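Local coordinates for protein endo-xylogalacturonan hydrolase A (Aspergillus tubingensis, PDB 4C2L) that hydrolyses the galacturonan backbone of xylogalacturonan, the xylose-substituted component of the hairy regions of pectin, and requires that xylose substitution for activity, at residues Y252-T257 against F286-V291; I323-F328 against S356-K361; S82-W87 against S128-P133. All blocks are in the same frame, centred on the assembly; numbering follows the deposited sequence.

Contact 1: residues Y252-T257 against F286-V291; sequences YVTGAT and FNDFTV. With NAG (2-acetamido-2-deoxy-beta-D-glucopyranose), chain B; SO4 (sulfate ion), chain I.
A256 and F289 meet where the two strands face inward, the methyl CB of A256 standing 3.5 Å from the centroid of the F289 ring and 9° off its normal, a CH-pi contact over the face. The torsion that puts the ring there sets CG of F289 opposite its own carbonyl carbon (chi1 -84°). V253 adds its CG1 branch obliquely, 3.7 Å from F289 CZ. V253, A256, F286 and F289 thus share the inward side, where the F289 ring also stacks on that of F328.

The other side is polar. T254 and N287 run side by side and point the same way, each with its leading side-chain atom anti to the backbone N, so that ND2 of N287 donates to OG1 of T254 at 2.9 Å, with OG1 lying 17° out of the amide plane of N287. The same ND2 gives a nearly straight bond to O4 of a sulfate ion, probably acquired from the crystallisation liquor, while N287 OD1 pairs with S326 OG. Both ends of the amide are therefore held, which fixes its rotation. A water joins T254 OG1 to D288 OD2. The Y252 ring lies alongside N287, and the methyl C8 of an N-acetylglucosamine approaches Y252 CD2 to 3.6 Å.

Backbone bonds confirm a parallel register: N287 N donates to V253 O at 2.8 Å, G255 N to N287 O at 3.1 Å, and T290 N to A256 O at 2.8 Å. Phi is positive at G255 and at D288, one in each strand, and the strand of 286-291 turns a corner at D288. Stacked parallel strands that turn together, with an apolar interior, are characteristic of the right-handed parallel beta-helix of glycoside hydrolase family 28.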
loop_
_atom_site.group_PDB
_atom_site.type_symbol
_atom_site.label_atom_id
_atom_site.label_comp_id
_atom_site.label_asym_id
_atom_site.label_seq_id
_atom_site.Cartn_x
_atom_site.Cartn_y
_atom_site.Cartn_z
ATOM N N TYR A 252 -2.885 -13.566 -2.095
ATOM C CA TYR A 252 -1.756 -14.425 -1.759
ATOM C C TYR A 252 -0.511 -13.568 -1.597
ATOM O O TYR A 252 -0.105 -12.878 -2.534
ATOM C CB TYR A 252 -1.558 -15.493 -2.841
ATOM C CG TYR A 252 -0.432 -16.434 -2.497
ATOM C CD1 TYR A 252 -0.617 -17.446 -1.550
ATOM C CD2 TYR A 252 0.823 -16.280 -3.078
ATOM C CE1 TYR A 252 0.429 -18.299 -1.201
ATOM C CE2 TYR A 252 1.874 -17.133 -2.742
ATOM C CZ TYR A 252 1.667 -18.125 -1.799
ATOM O OH TYR A 252 2.714 -18.954 -1.441
ATOM N N VAL A 253 0.082 -13.611 -0.414
ATOM C CA VAL A 253 1.275 -12.818 -0.122
ATOM C C VAL A 253 2.363 -13.781 0.321
ATOM O O VAL A 253 2.170 -14.542 1.262
ATOM C CB VAL A 253 1.049 -11.804 1.002
ATOM C CG1 VAL A 253 2.341 -11.028 1.257
ATOM C CG2 VAL A 253 -0.078 -10.835 0.643
ATOM N N THR A 254 3.497 -13.749 -0.354
ATOM C CA THR A 254 4.612 -14.621 0.041
ATOM C C THR A 254 5.944 -13.875 -0.009
ATOM O O THR A 254 6.124 -12.969 -0.821
ATOM C CB THR A 254 4.651 -15.907 -0.817
ATOM O OG1 THR A 254 5.556 -16.862 -0.224
ATOM C CG2 THR A 254 5.054 -15.598 -2.285
ATOM N N GLY A 255 6.861 -14.256 0.874
ATOM C CA GLY A 255 8.233 -13.738 0.828
ATOM C C GLY A 255 8.356 -12.299 1.283
ATOM O O GLY A 255 9.021 -11.488 0.628
ATOM N N ALA A 256 7.718 -11.971 2.397
ATOM C CA ALA A 256 7.744 -10.602 2.912
ATOM C C ALA A 256 8.761 -10.456 4.026
ATOM O O ALA A 256 8.711 -11.171 5.032
ATOM C CB ALA A 256 6.371 -10.189 3.423
ATOM N N THR A 257 9.676 -9.521 3.852
ATOM C CA THR A 257 10.603 -9.175 4.925
ATOM C C THR A 257 10.139 -7.861 5.523
ATOM O O THR A 257 10.200 -6.810 4.866
ATOM C CB THR A 257 12.033 -9.056 4.389
ATOM O OG1 THR A 257 12.395 -10.300 3.781
ATOM C CG2 THR A 257 13.034 -8.715 5.539
ATOM N N PHE A 286 -0.923 -15.396 4.061
ATOM C CA PHE A 286 0.299 -14.673 4.363
ATOM C C PHE A 286 1.324 -15.785 4.583
ATOM O O PHE A 286 1.244 -16.514 5.577
ATOM C CB PHE A 286 0.168 -13.875 5.654
ATOM C CG PHE A 286 -0.979 -12.888 5.684
ATOM C CD1 PHE A 286 -2.243 -13.280 6.136
ATOM C CD2 PHE A 286 -0.783 -11.554 5.323
ATOM C CE1 PHE A 286 -3.294 -12.361 6.196
ATOM C CE2 PHE A 286 -1.829 -10.633 5.379
ATOM C CZ PHE A 286 -3.084 -11.041 5.822
ATOM N N ASN A 287 2.270 -15.910 3.662
ATOM C CA ASN A 287 3.247 -17.008 3.686
ATOM C C ASN A 287 4.696 -16.523 3.686
ATOM O O ASN A 287 5.020 -15.531 3.032
ATOM C CB ASN A 287 3.023 -17.913 2.475
ATOM C CG ASN A 287 3.965 -19.102 2.455
ATOM O OD1 ASN A 287 3.931 -19.957 3.351
ATOM N ND2 ASN A 287 4.815 -19.167 1.430
ATOM N N ASP A 288 5.573 -17.225 4.405
ATOM C CA ASP A 288 7.016 -16.948 4.311
ATOM C C ASP A 288 7.337 -15.493 4.668
ATOM O O ASP A 288 7.885 -14.737 3.844
ATOM C CB ASP A 288 7.528 -17.260 2.897
ATOM C CG ASP A 288 7.824 -18.734 2.676
ATOM O OD1 ASP A 288 7.625 -19.560 3.602
ATOM O OD2 ASP A 288 8.260 -19.076 1.552
ATOM N N PHE A 289 6.973 -15.099 5.878
ATOM C CA PHE A 289 7.300 -13.780 6.396
ATOM C C PHE A 289 8.493 -13.852 7.320
ATOM O O PHE A 289 8.593 -14.756 8.167
ATOM C CB PHE A 289 6.150 -13.174 7.192
ATOM C CG PHE A 289 5.117 -12.465 6.352
ATOM C CD1 PHE A 289 4.450 -13.124 5.319
ATOM C CD2 PHE A 289 4.771 -11.147 6.639
ATOM C CE1 PHE A 289 3.482 -12.473 4.560
ATOM C CE2 PHE A 289 3.800 -10.482 5.881
ATOM C CZ PHE A 289 3.152 -11.146 4.851
ATOM N N THR A 290 9.381 -12.883 7.153
ATOM C CA THR A 290 10.467 -12.665 8.095
ATOM C C THR A 290 10.146 -11.418 8.890
ATOM O O THR A 290 9.924 -10.340 8.324
ATOM C CB THR A 290 11.806 -12.543 7.345
ATOM O OG1 THR A 290 12.040 -13.780 6.654
ATOM C CG2 THR A 290 12.950 -12.278 8.310
ATOM N N VAL A 291 10.075 -11.580 10.203
ATOM C CA VAL A 291 9.788 -10.494 11.114
ATOM C C VAL A 291 11.134 -10.049 11.709
ATOM O O VAL A 291 11.866 -10.851 12.311
ATOM C CB VAL A 291 8.799 -10.944 12.220
ATOM C CG1 VAL A 291 8.451 -9.794 13.155
ATOM C CG2 VAL A 291 7.537 -11.536 11.584
HETATM C C1 NAG B . -5.067 -17.501 -7.962
HETATM C C2 NAG B . -3.686 -17.647 -8.618
HETATM C C3 NAG B . -3.566 -16.997 -9.996
HETATM C C4 NAG B . -4.826 -17.100 -10.851
HETATM C C5 NAG B . -6.088 -16.869 -10.008
HETATM C C6 NAG B . -7.348 -17.109 -10.827
HETATM C C7 NAG B . -1.849 -17.833 -7.044
HETATM C C8 NAG B . -0.820 -17.119 -6.214
HETATM N N2 NAG B . -2.653 -17.068 -7.776
HETATM O O3 NAG B . -2.528 -17.665 -10.666
HETATM O O4 NAG B . -4.744 -16.168 -11.914
HETATM O O5 NAG B . -6.101 -17.750 -8.895
HETATM O O6 NAG B . -7.363 -18.467 -11.203
HETATM O O7 NAG B . -1.940 -19.056 -7.027
HETATM S S SO4 I . 7.563 -22.404 0.916
HETATM O O1 SO4 I . 8.789 -21.920 1.589
HETATM O O2 SO4 I . 6.964 -23.497 1.718
HETATM O O3 SO4 I . 7.902 -22.914 -0.433
HETATM O O4 SO4 I . 6.597 -21.291 0.787
HETATM O O HOH W 1 8.061 -16.988 -0.975
#

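Contact 2: residues I323-F328 against S356-K361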
loop_
_atom_site.group_PDB
_atom_site.type_symbol
_atom_site.label_atom_id
_atom_site.label_comp_id
_atom_site.label_asym_id
_atom_site.label_seq_id
_atom_site.Cartn_x
_atom_site.Cartn_y
_atom_site.Cartn_z
ATOM N N ILE A 323 -8.340 -17.894 6.132
ATOM C CA ILE A 323 -7.185 -17.024 6.363
ATOM C C ILE A 323 -6.054 -17.953 6.785
ATOM O O ILE A 323 -6.212 -18.756 7.703
ATOM C CB ILE A 323 -7.420 -15.969 7.462
ATOM C CG1 ILE A 323 -8.774 -15.248 7.276
ATOM C CG2 ILE A 323 -6.224 -15.002 7.541
ATOM C CD1 ILE A 323 -8.949 -14.492 5.971
ATOM N N VAL A 324 -4.935 -17.872 6.080
ATOM C CA VAL A 324 -3.805 -18.761 6.369
ATOM C C VAL A 324 -2.579 -17.915 6.680
ATOM O O VAL A 324 -2.234 -17.000 5.922
ATOM C CB VAL A 324 -3.528 -19.706 5.187
ATOM C CG1 VAL A 324 -2.246 -20.513 5.436
ATOM C CG2 VAL A 324 -4.732 -20.624 4.958
ATOM N N VAL A 325 -1.935 -18.226 7.801
ATOM C CA VAL A 325 -0.705 -17.554 8.210
ATOM C C VAL A 325 0.293 -18.700 8.317
ATOM O O VAL A 325 0.154 -19.567 9.192
ATOM C CB VAL A 325 -0.897 -16.829 9.559
ATOM C CG1 VAL A 325 0.415 -16.291 10.130
ATOM C CG2 VAL A 325 -1.915 -15.705 9.435
ATOM N N SER A 326 1.274 -18.723 7.421
ATOM C CA SER A 326 2.206 -19.855 7.358
ATOM C C SER A 326 3.657 -19.418 7.225
ATOM O O SER A 326 3.963 -18.479 6.493
ATOM C CB SER A 326 1.832 -20.801 6.215
ATOM O OG SER A 326 1.712 -20.118 4.962
ATOM N N SER A 327 4.540 -20.108 7.950
ATOM C CA SER A 327 5.981 -19.899 7.861
ATOM C C SER A 327 6.366 -18.471 8.192
ATOM O O SER A 327 6.858 -17.740 7.326
ATOM C CB SER A 327 6.503 -20.281 6.470
ATOM O OG SER A 327 6.352 -21.663 6.224
ATOM N N PHE A 328 6.098 -18.059 9.427
ATOM C CA PHE A 328 6.575 -16.784 9.932
ATOM C C PHE A 328 7.780 -17.059 10.824
ATOM O O PHE A 328 7.735 -17.940 11.695
ATOM C CB PHE A 328 5.504 -16.074 10.757
ATOM C CG PHE A 328 4.541 -15.240 9.946
ATOM C CD1 PHE A 328 3.928 -15.748 8.800
ATOM C CD2 PHE A 328 4.220 -13.945 10.363
ATOM C CE1 PHE A 328 3.027 -14.975 8.072
ATOM C CE2 PHE A 328 3.313 -13.169 9.643
ATOM C CZ PHE A 328 2.721 -13.682 8.495
ATOM N N SER A 356 0.379 -21.910 10.959
ATOM C CA SER A 356 1.353 -23.015 10.989
ATOM C C SER A 356 2.768 -22.473 10.789
ATOM O O SER A 356 2.956 -21.398 10.214
ATOM C CB SER A 356 1.045 -24.064 9.929
ATOM O OG SER A 356 1.138 -23.508 8.632
ATOM N N GLY A 357 3.764 -23.220 11.259
ATOM C CA GLY A 357 5.156 -22.781 11.136
ATOM C C GLY A 357 5.365 -21.380 11.679
ATOM O O GLY A 357 6.073 -20.559 11.074
ATOM N N PHE A 358 4.742 -21.092 12.815
ATOM C CA PHE A 358 4.835 -19.776 13.419
ATOM C C PHE A 358 5.963 -19.817 14.438
ATOM O O PHE A 358 5.769 -20.268 15.565
ATOM C CB PHE A 358 3.508 -19.430 14.088
ATOM C CG PHE A 358 3.383 -17.998 14.511
ATOM C CD1 PHE A 358 3.061 -17.009 13.589
ATOM C CD2 PHE A 358 3.549 -17.643 15.843
ATOM C CE1 PHE A 358 2.928 -15.689 13.986
ATOM C CE2 PHE A 358 3.415 -16.324 16.253
ATOM C CZ PHE A 358 3.103 -15.345 15.320
ATOM N N ASP A 359 7.142 -19.357 14.030
ATOM C CA ASP A 359 8.358 -19.534 14.828
ATOM C C ASP A 359 8.889 -18.213 15.365
ATOM O O ASP A 359 10.066 -18.090 15.682
ATOM C CB ASP A 359 9.435 -20.236 13.997
ATOM C CG ASP A 359 9.072 -21.681 13.661
ATOM O OD1 ASP A 359 8.175 -22.254 14.323
ATOM O OD2 ASP A 359 9.683 -22.252 12.729
ATOM N N VAL A 360 8.005 -17.238 15.491
ATOM C CA VAL A 360 8.373 -15.902 15.931
ATOM C C VAL A 360 8.476 -15.796 17.450
ATOM O O VAL A 360 7.618 -16.294 18.184
ATOM C CB VAL A 360 7.377 -14.858 15.368
ATOM C CG1 VAL A 360 7.819 -13.450 15.727
ATOM C CG2 VAL A 360 7.291 -15.000 13.859
ATOM N N LYS A 361 9.541 -15.150 17.918
ATOM C CA LYS A 361 9.745 -14.930 19.344
ATOM C C LYS A 361 9.928 -13.457 19.652
ATOM O O LYS A 361 10.371 -12.692 18.794
ATOM C CB LYS A 361 10.973 -15.720 19.820
ATOM C CG LYS A 361 10.745 -17.226 19.871
ATOM C CD LYS A 361 12.044 -17.987 20.096
ATOM C CE LYS A 361 11.781 -19.354 20.719
ATOM N NZ LYS A 361 10.672 -20.097 20.054
HETATM O O HOH W 2 -1.261 -22.357 8.112
HETATM O O HOH W 3 4.000 -23.453 7.781
HETATM O O HOH W 4 2.995 -18.706 10.769
#
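S356 opens the pairing with 323-328: its N donates to V325 O at 2.9 Å, and its O receives S327 N at 3.0 Å, a parallel bridge opposite S326. The OG of S356, turned between its own backbone N and carbonyl carbon (chi1 63°), lies 3.7 Å from S326 CB and meets two waters, one of them weakly bonded to S327 OG. G357 follows with positive phi, at the corner of the chain, and its O accepts from F328 N in a bent bond of 131°.

F358 then turns its side chain to the F328 side of the sheet, placing CD1 at 3.9 Å from F328 CB, with V325 CG1 more distant and oblique to its ring. At D359 the backbone N reaches F328 O at 2.8 Å and 166°, closing the ladder. V360 comes last: its CG2 branch packs 3.7 Å from F328 CB, while its CB sits over one face of the F358 ring, offset toward the rim.

Parallel bridges on both sides of a shared corner, S326 with S356 and F328 with F358, are characteristic of successive turns of a parallel beta-helix.

Contact 3: residues S82-W87 against S128-P133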
loop_
_atom_site.group_PDB
_atom_site.type_symbol
_atom_site.label_atom_id
_atom_site.label_comp_id
_atom_site.label_asym_id
_atom_site.label_seq_id
_atom_site.Cartn_x
_atom_site.Cartn_y
_atom_site.Cartn_z
ATOM N N SER A 82 6.458 20.843 -5.103
ATOM C CA SER A 82 5.832 20.688 -3.780
ATOM C C SER A 82 4.503 21.444 -3.700
ATOM O O SER A 82 3.563 20.979 -3.059
ATOM C CB SER A 82 6.788 21.166 -2.687
ATOM O OG SER A 82 7.091 22.544 -2.897
ATOM N N ASP A 83 4.456 22.613 -4.349
ATOM C CA ASP A 83 3.294 23.541 -4.399
ATOM C C ASP A 83 2.079 23.047 -3.605
ATOM O O ASP A 83 1.119 22.519 -4.173
ATOM C CB ASP A 83 2.939 23.779 -5.871
ATOM C CG ASP A 83 2.025 24.985 -6.098
ATOM O OD1 ASP A 83 1.375 25.491 -5.150
ATOM O OD2 ASP A 83 1.939 25.410 -7.277
ATOM N N THR A 84 2.111 23.216 -2.283
ATOM C CA THR A 84 1.035 22.645 -1.466
ATOM C C THR A 84 -0.358 23.235 -1.753
ATOM O O THR A 84 -1.345 22.533 -1.619
ATOM C CB THR A 84 1.349 22.687 0.048
ATOM O OG1 THR A 84 1.646 24.031 0.443
ATOM C CG2 THR A 84 2.537 21.789 0.347
ATOM N N ASP A 85 -0.426 24.512 -2.146
ATOM C CA ASP A 85 -1.706 25.119 -2.504
ATOM C C ASP A 85 -2.277 24.431 -3.740
ATOM O O ASP A 85 -3.485 24.184 -3.825
ATOM C CB ASP A 85 -1.545 26.616 -2.819
ATOM C CG ASP A 85 -1.410 27.490 -1.574
ATOM O OD1 ASP A 85 -1.548 27.001 -0.435
ATOM O OD2 ASP A 85 -1.164 28.704 -1.753
ATOM N N TYR A 86 -1.416 24.142 -4.715
ATOM C CA TYR A 86 -1.892 23.484 -5.934
ATOM C C TYR A 86 -2.414 22.066 -5.645
ATOM O O TYR A 86 -3.500 21.675 -6.100
ATOM C CB TYR A 86 -0.798 23.443 -7.012
ATOM C CG TYR A 86 -1.237 22.654 -8.217
ATOM C CD1 TYR A 86 -2.009 23.255 -9.229
ATOM C CD2 TYR A 86 -0.940 21.276 -8.329
ATOM C CE1 TYR A 86 -2.442 22.517 -10.323
ATOM C CE2 TYR A 86 -1.374 20.542 -9.413
ATOM C CZ TYR A 86 -2.113 21.157 -10.408
ATOM O OH TYR A 86 -2.529 20.415 -11.484
ATOM N N TRP A 87 -1.635 21.295 -4.897
ATOM C CA TRP A 87 -1.965 19.888 -4.661
ATOM C C TRP A 87 -3.079 19.677 -3.684
ATOM O O TRP A 87 -3.635 18.575 -3.604
ATOM C CB TRP A 87 -0.713 19.138 -4.186
ATOM C CG TRP A 87 0.292 19.029 -5.290
ATOM C CD1 TRP A 87 1.557 19.614 -5.370
ATOM C CD2 TRP A 87 0.123 18.306 -6.547
ATOM N NE1 TRP A 87 2.164 19.292 -6.566
ATOM C CE2 TRP A 87 1.357 18.511 -7.315
ATOM C CE3 TRP A 87 -0.893 17.536 -7.098
ATOM C CZ2 TRP A 87 1.543 17.951 -8.574
ATOM C CZ3 TRP A 87 -0.689 16.965 -8.364
ATOM C CH2 TRP A 87 0.501 17.174 -9.082
ATOM N N SER A 128 -4.018 18.661 10.159
ATOM C CA SER A 128 -4.452 17.345 9.725
ATOM C C SER A 128 -5.581 17.418 8.681
ATOM O O SER A 128 -5.945 16.403 8.117
ATOM C CB SER A 128 -4.903 16.518 10.935
ATOM O OG SER A 128 -6.042 17.131 11.512
ATOM N N SER A 129 -6.119 18.609 8.421
ATOM C CA SER A 129 -7.158 18.753 7.403
ATOM C C SER A 129 -6.553 18.870 5.996
ATOM O O SER A 129 -7.287 18.856 5.003
ATOM C CB SER A 129 -8.072 19.950 7.699
ATOM O OG SER A 129 -7.434 21.173 7.380
ATOM N N TYR A 130 -5.228 19.013 5.910
ATOM C CA TYR A 130 -4.585 19.108 4.602
ATOM C C TYR A 130 -4.708 17.762 3.865
ATOM O O TYR A 130 -4.319 16.717 4.392
ATOM C CB TYR A 130 -3.120 19.563 4.723
ATOM C CG TYR A 130 -2.476 19.734 3.370
ATOM C CD1 TYR A 130 -2.988 20.655 2.454
ATOM C CD2 TYR A 130 -1.370 18.966 2.993
ATOM C CE1 TYR A 130 -2.419 20.821 1.200
ATOM C CE2 TYR A 130 -0.786 19.134 1.737
ATOM C CZ TYR A 130 -1.328 20.048 0.841
ATOM O OH TYR A 130 -0.781 20.211 -0.429
ATOM N N SER A 131 -5.264 17.801 2.655
ATOM C CA SER A 131 -5.563 16.614 1.871
ATOM C C SER A 131 -4.544 16.520 0.732
ATOM O O SER A 131 -4.375 17.468 -0.042
ATOM C CB SER A 131 -6.989 16.724 1.299
ATOM O OG SER A 131 -7.315 15.613 0.496
ATOM N N ARG A 132 -3.851 15.381 0.680
ATOM C CA ARG A 132 -2.717 15.183 -0.242
ATOM C C ARG A 132 -3.026 14.170 -1.345
ATOM O O ARG A 132 -3.751 13.194 -1.118
ATOM C CB ARG A 132 -1.492 14.685 0.534
ATOM C CG ARG A 132 -1.013 15.639 1.616
ATOM C CD ARG A 132 -0.117 14.905 2.593
ATOM N NE ARG A 132 -0.934 14.104 3.514
ATOM C CZ ARG A 132 -0.476 13.099 4.250
ATOM N NH1 ARG A 132 0.793 12.713 4.153
ATOM N NH2 ARG A 132 -1.299 12.468 5.090
ATOM N N PRO A 133 -2.431 14.365 -2.536
ATOM C CA PRO A 133 -2.663 13.448 -3.648
ATOM C C PRO A 133 -1.853 12.150 -3.545
ATOM O O PRO A 133 -0.815 12.122 -2.888
ATOM C CB PRO A 133 -2.159 14.243 -4.860
ATOM C CG PRO A 133 -1.070 15.110 -4.283
ATOM C CD PRO A 133 -1.574 15.505 -2.919
#
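Y130 reaches across to T84 with the end of its side chain, and this is the close part of the contact. Its OH donates to T84 O at 2.7 Å, meeting that oxygen in the carbonyl plane, on a lone pair, with a C=O...donor angle of 112°. The torsion that carries the ring across leaves CG anti to the backbone N (chi1 -177°). The T84 side chain crosses the tyrosine at about a right angle, its CB 3.3 Å from Y130 OH, and T84 O lies at the ring edge, near its plane. Three residues farther along the short helix, W87 takes up P133: indole CE3 touches P133 CG at 3.7 Å, the two side chains again crossing at about a right angle. P133 CG approaches the indole obliquely, an apolar contact. The indole NE1 is engaged by A81 O.

The outer side is much looser. S131 is exposed and contributes little, with W87 O and S131 O 3.8 Å apart. D83 is also exposed, and its side chain starts off away from 128-133. It instead serves its own helix as N-cap: D83 OD1 accepts Y86 N at 3.1 Å from above the carboxylate plane.

The contact therefore joins the start and end of helix 84-87, which follows strand 77-80, to the loop linking helix 118-126 with strand 134-139. L123 of helix 118-126 touches both T84 and Y130, the backbone of S131 bonds to G89, and M93, on the approach to strand 95-97, packs against P133.

From the N terminus, contact 3 comes first: 82-87 meets 128-133 across 40 intervening residues, a loop that includes helix 118-126 and strands 95-97, 102-105 and 112-114. Contact 1 closes next, around 28 residues, and contact 2 last, around 27. All three follow in series, with neither nesting nor crossing. Contacts 1 and 2 are neighbours, their centres about 9 Å apart, because strands 279-294 and 319-329 pair directly; together they extend one ladder from strand 246-259 to strand 350-358. Contact 3 lies on the opposite side of the chain's centre, its centre about 34 Å and 40 Å from those of contacts 1 and 2, and ties short helix 84-87 to the loop between helix 118-126 and strand 134-139.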